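Local coordinates for protein (S)-ureidoglycine--glyoxylate transaminase (Bacillus subtilis, PDB 3ISL) that catalyses the pyridoxal-phosphate-dependent transfer of the amino group of (S)-ureidoglycine to glyoxylate, giving oxalurate and glycine in purine catabolism, at residues F169-V174 and W187-A192. Residues are numbered along the deposited sequence; the frame is centred on the assembly and turned at random.
Sequences FIVDAV and WKIDAA. With PLP (pyridoxal-5'-phosphate), chain C.
With CG anti to its carbonyl carbon (chi1 -59°), D190 brings its carboxylate back beside its own backbone N, where OD2 receives F169 N through its anti lone pair at 2.6 Å. A short acid suits this place: the same oxygen also pairs with R214, while OD1 pairs with R163, so the buried charge is probably well compensated. F169 O answers with two bonds, one from D190 N, lying in the carbonyl plane but bent (137° at the hydrogen), and a straighter one from A191 N at 3.2 Å. V171 N then donates to A191 O at 2.8 Å, fixing two adjacent parallel strands of the seven-stranded sheet in this class-V aminotransferase.

On the sheet face carrying I170 and A191, the small methyl of A191 lets the bulkier I170 lie against it, CG1 to CB 3.9 Å. On the other, branched I189 touches two neighbours with separate carbons, F169 CD2 with CG1 and V171 CG2 with CD1; that valine CG2 also sits over the rim of the F169 ring. K188 O lies at that ring's edge.

Farther along, D172 OD2 approaches PLP N1 at 2.8 Å, while OD1 takes V174 N in an Asx turn that probably steadies the carboxylate and helps set V174 CG1 against the pyridine. An asparagine here would probably leave the ring nitrogen without its carboxylate partner. The pairing with 187-192 stops short of D172, whose backbone bonds to M142 and H144; an acid facing N1, as in other fold-type I enzymes, is consistent with a protonated pyridine acting as electron sink.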
ATOM      1  N   PHE A 169     -17.020 -12.027 -14.644  1.00 24.57           N
ATOM      2  CA  PHE A 169     -15.743 -12.138 -15.346  1.00 25.66           C
ATOM      3  C   PHE A 169     -14.781 -11.140 -14.703  1.00 25.27           C
ATOM      4  O   PHE A 169     -14.993  -9.943 -14.817  1.00 25.55           O
ATOM      5  CB  PHE A 169     -15.983 -11.806 -16.831  1.00 23.99           C
ATOM      6  CG  PHE A 169     -14.778 -11.956 -17.721  1.00 22.40           C
ATOM      7  CD1 PHE A 169     -13.819 -12.918 -17.488  1.00 26.19           C
ATOM      8  CD2 PHE A 169     -14.706 -11.217 -18.891  1.00 25.19           C
ATOM      9  CE1 PHE A 169     -12.784 -13.106 -18.337  1.00 25.59           C
ATOM     10  CE2 PHE A 169     -13.666 -11.396 -19.786  1.00 23.78           C
ATOM     11  CZ  PHE A 169     -12.710 -12.362 -19.518  1.00 23.23           C
ATOM     12  N   ILE A 170     -13.757 -11.638 -14.002  1.00 26.72           N
ATOM     13  CA  ILE A 170     -12.845 -10.791 -13.220  1.00 26.76           C
ATOM     14  C   ILE A 170     -11.482 -10.910 -13.860  1.00 26.82           C
ATOM     15  O   ILE A 170     -10.963 -12.007 -13.972  1.00 26.90           O
ATOM     16  CB  ILE A 170     -12.845 -11.219 -11.738  1.00 28.05           C
ATOM     17  CG1 ILE A 170     -14.265 -10.970 -11.154  1.00 27.39           C
ATOM     18  CG2 ILE A 170     -11.722 -10.453 -10.875  1.00 27.24           C
ATOM     19  CD1 ILE A 170     -14.522 -11.756  -9.999  1.00 33.54           C
ATOM     20  N   VAL A 171     -10.923  -9.774 -14.267  1.00 24.22           N
ATOM     21  CA  VAL A 171      -9.758  -9.762 -15.122  1.00 23.94           C
ATOM     22  C   VAL A 171      -8.563  -9.086 -14.448  1.00 24.00           C
ATOM     23  O   VAL A 171      -8.683  -8.036 -13.916  1.00 22.91           O
ATOM     24  CB  VAL A 171     -10.072  -9.101 -16.538  1.00 21.91           C
ATOM     25  CG1 VAL A 171      -8.768  -8.877 -17.327  1.00 20.41           C
ATOM     26  CG2 VAL A 171     -10.989 -10.028 -17.376  1.00 23.19           C
ATOM     27  N   ASP A 172      -7.397  -9.732 -14.457  1.00 24.70           N
ATOM     28  CA  ASP A 172      -6.203  -9.067 -13.997  1.00 24.99           C
ATOM     29  C   ASP A 172      -5.668  -8.333 -15.248  1.00 25.56           C
ATOM     30  O   ASP A 172      -5.153  -8.991 -16.172  1.00 27.12           O
ATOM     31  CB  ASP A 172      -5.248 -10.151 -13.417  1.00 24.95           C
ATOM     32  CG  ASP A 172      -3.779  -9.755 -13.395  1.00 25.57           C
ATOM     33  OD1 ASP A 172      -3.348  -8.726 -13.925  1.00 25.31           O
ATOM     34  OD2 ASP A 172      -3.004 -10.548 -12.883  1.00 24.28           O
ATOM     35  N   ALA A 173      -5.850  -6.994 -15.315  1.00 25.03           N
ATOM     36  CA  ALA A 173      -5.291  -6.182 -16.412  1.00 22.26           C
ATOM     37  C   ALA A 173      -4.042  -5.399 -15.916  1.00 22.67           C
ATOM     38  O   ALA A 173      -3.772  -4.303 -16.363  1.00 22.20           O
ATOM     39  CB  ALA A 173      -6.365  -5.241 -17.040  1.00 21.11           C
ATOM     40  N   VAL A 174      -3.296  -5.961 -14.981  1.00 22.37           N
ATOM     41  CA  VAL A 174      -2.259  -5.210 -14.283  1.00 23.87           C
ATOM     42  C   VAL A 174      -1.138  -4.777 -15.269  1.00 23.47           C
ATOM     43  O   VAL A 174      -0.618  -3.681 -15.181  1.00 22.97           O
ATOM     44  CB  VAL A 174      -1.693  -6.038 -13.087  1.00 24.63           C
ATOM     45  CG1 VAL A 174      -0.284  -5.623 -12.762  1.00 25.75           C
ATOM     46  CG2 VAL A 174      -2.625  -5.984 -11.834  1.00 23.42           C
ATOM     47  N   TRP A 187     -16.067  -5.497 -23.519  1.00 26.00           N
ATOM     48  CA  TRP A 187     -15.698  -6.902 -23.426  1.00 24.99           C
ATOM     49  C   TRP A 187     -16.483  -7.613 -22.337  1.00 24.99           C
ATOM     50  O   TRP A 187     -16.197  -8.761 -22.021  1.00 25.88           O
ATOM     51  CB  TRP A 187     -14.186  -7.026 -23.207  1.00 23.80           C
ATOM     52  CG  TRP A 187     -13.379  -6.521 -24.352  1.00 27.88           C
ATOM     53  CD1 TRP A 187     -13.815  -6.220 -25.618  1.00 25.80           C
ATOM     54  CD2 TRP A 187     -11.966  -6.286 -24.352  1.00 28.26           C
ATOM     55  NE1 TRP A 187     -12.771  -5.825 -26.389  1.00 26.09           N
ATOM     56  CE2 TRP A 187     -11.619  -5.859 -25.649  1.00 28.18           C
ATOM     57  CE3 TRP A 187     -10.972  -6.389 -23.377  1.00 26.05           C
ATOM     58  CZ2 TRP A 187     -10.287  -5.485 -26.013  1.00 29.59           C
ATOM     59  CZ3 TRP A 187      -9.640  -6.043 -23.734  1.00 29.90           C
ATOM     60  CH2 TRP A 187      -9.322  -5.614 -25.062  1.00 28.81           C
ATOM     61  N   LYS A 188     -17.450  -6.902 -21.733  1.00 24.57           N
ATOM     62  CA  LYS A 188     -18.334  -7.448 -20.741  1.00 25.24           C
ATOM     63  C   LYS A 188     -17.494  -7.998 -19.588  1.00 25.16           C
ATOM     64  O   LYS A 188     -17.732  -9.098 -19.083  1.00 25.67           O
ATOM     65  CB  LYS A 188     -19.228  -8.572 -21.323  1.00 24.54           C
ATOM     66  CG  LYS A 188     -20.086  -8.198 -22.571  1.00 28.40           C
ATOM     67  CD  LYS A 188     -21.018  -7.028 -22.386  1.00 30.55           C
ATOM     68  CE  LYS A 188     -22.280  -7.152 -23.266  1.00 34.28           C
ATOM     69  NZ  LYS A 188     -21.889  -7.412 -24.662  1.00 34.86           N
ATOM     70  N   ILE A 189     -16.498  -7.231 -19.207  1.00 25.35           N
ATOM     71  CA  ILE A 189     -15.750  -7.498 -17.981  1.00 24.62           C
ATOM     72  C   ILE A 189     -16.524  -6.918 -16.807  1.00 24.44           C
ATOM     73  O   ILE A 189     -16.941  -5.721 -16.814  1.00 23.41           O
ATOM     74  CB  ILE A 189     -14.317  -6.884 -18.075  1.00 25.52           C
ATOM     75  CG1 ILE A 189     -13.547  -7.523 -19.235  1.00 23.58           C
ATOM     76  CG2 ILE A 189     -13.574  -6.913 -16.697  1.00 23.24           C
ATOM     77  CD1 ILE A 189     -12.081  -6.860 -19.477  1.00 20.42           C
ATOM     78  N   ASP A 190     -16.729  -7.767 -15.807  1.00 25.38           N
ATOM     79  CA  ASP A 190     -17.448  -7.369 -14.606  1.00 25.76           C
ATOM     80  C   ASP A 190     -16.583  -6.678 -13.551  1.00 26.06           C
ATOM     81  O   ASP A 190     -17.056  -5.780 -12.843  1.00 27.21           O
ATOM     82  CB  ASP A 190     -18.176  -8.587 -14.013  1.00 26.21           C
ATOM     83  CG  ASP A 190     -19.157  -9.216 -14.979  1.00 26.43           C
ATOM     84  OD1 ASP A 190     -20.176  -8.537 -15.265  1.00 22.90           O
ATOM     85  OD2 ASP A 190     -18.915 -10.386 -15.424  1.00 25.90           O
ATOM     86  N   ALA A 191     -15.341  -7.126 -13.396  1.00 25.25           N
ATOM     87  CA  ALA A 191     -14.389  -6.452 -12.578  1.00 24.81           C
ATOM     88  C   ALA A 191     -13.032  -6.536 -13.215  1.00 26.30           C
ATOM     89  O   ALA A 191     -12.656  -7.608 -13.802  1.00 27.61           O
ATOM     90  CB  ALA A 191     -14.365  -7.050 -11.101  1.00 26.55           C
ATOM     91  N   ALA A 192     -12.275  -5.416 -13.142  1.00 25.98           N
ATOM     92  CA  ALA A 192     -10.911  -5.365 -13.708  1.00 25.56           C
ATOM     93  C   ALA A 192     -10.025  -4.737 -12.650  1.00 25.08           C
ATOM     94  O   ALA A 192     -10.429  -3.821 -11.988  1.00 23.12           O
ATOM     95  CB  ALA A 192     -10.839  -4.523 -14.989  1.00 23.44           C
TER
HETATM   96  N1  PLP C 419      -0.478  -9.530 -12.191  1.00 48.01           N
HETATM   97  C2  PLP C 419       0.280  -9.432 -13.450  1.00 54.08           C
HETATM   98  C2A PLP C 419      -0.198  -9.830 -14.714  1.00 53.92           C
HETATM   99  C3  PLP C 419       1.586  -8.928 -13.486  1.00 55.09           C
HETATM  100  O3  PLP C 419       2.289  -8.828 -14.660  1.00 59.85           O
HETATM  101  C4  PLP C 419       2.229  -8.472 -12.357  1.00 54.47           C
HETATM  102  C4A PLP C 419       3.693  -7.895 -12.474  1.00 50.93           C
HETATM  103  C5  PLP C 419       1.548  -8.533 -11.148  1.00 55.92           C
HETATM  104  C6  PLP C 419       0.223  -9.061 -11.028  1.00 57.10           C
HETATM  105  C5A PLP C 419       2.306  -8.082  -9.944  1.00 55.45           C
HETATM  106  O4P PLP C 419       1.611  -7.139  -9.274  1.00 57.94           O
HETATM  107  P   PLP C 419       2.423  -6.580  -8.038  1.00 55.59           P
HETATM  108  O1P PLP C 419       3.869  -7.060  -8.030  1.00 48.93           O
HETATM  109  O2P PLP C 419       1.443  -7.084  -6.793  1.00 47.17           O
HETATM  110  O3P PLP C 419       2.322  -4.903  -8.045  1.00 53.58           O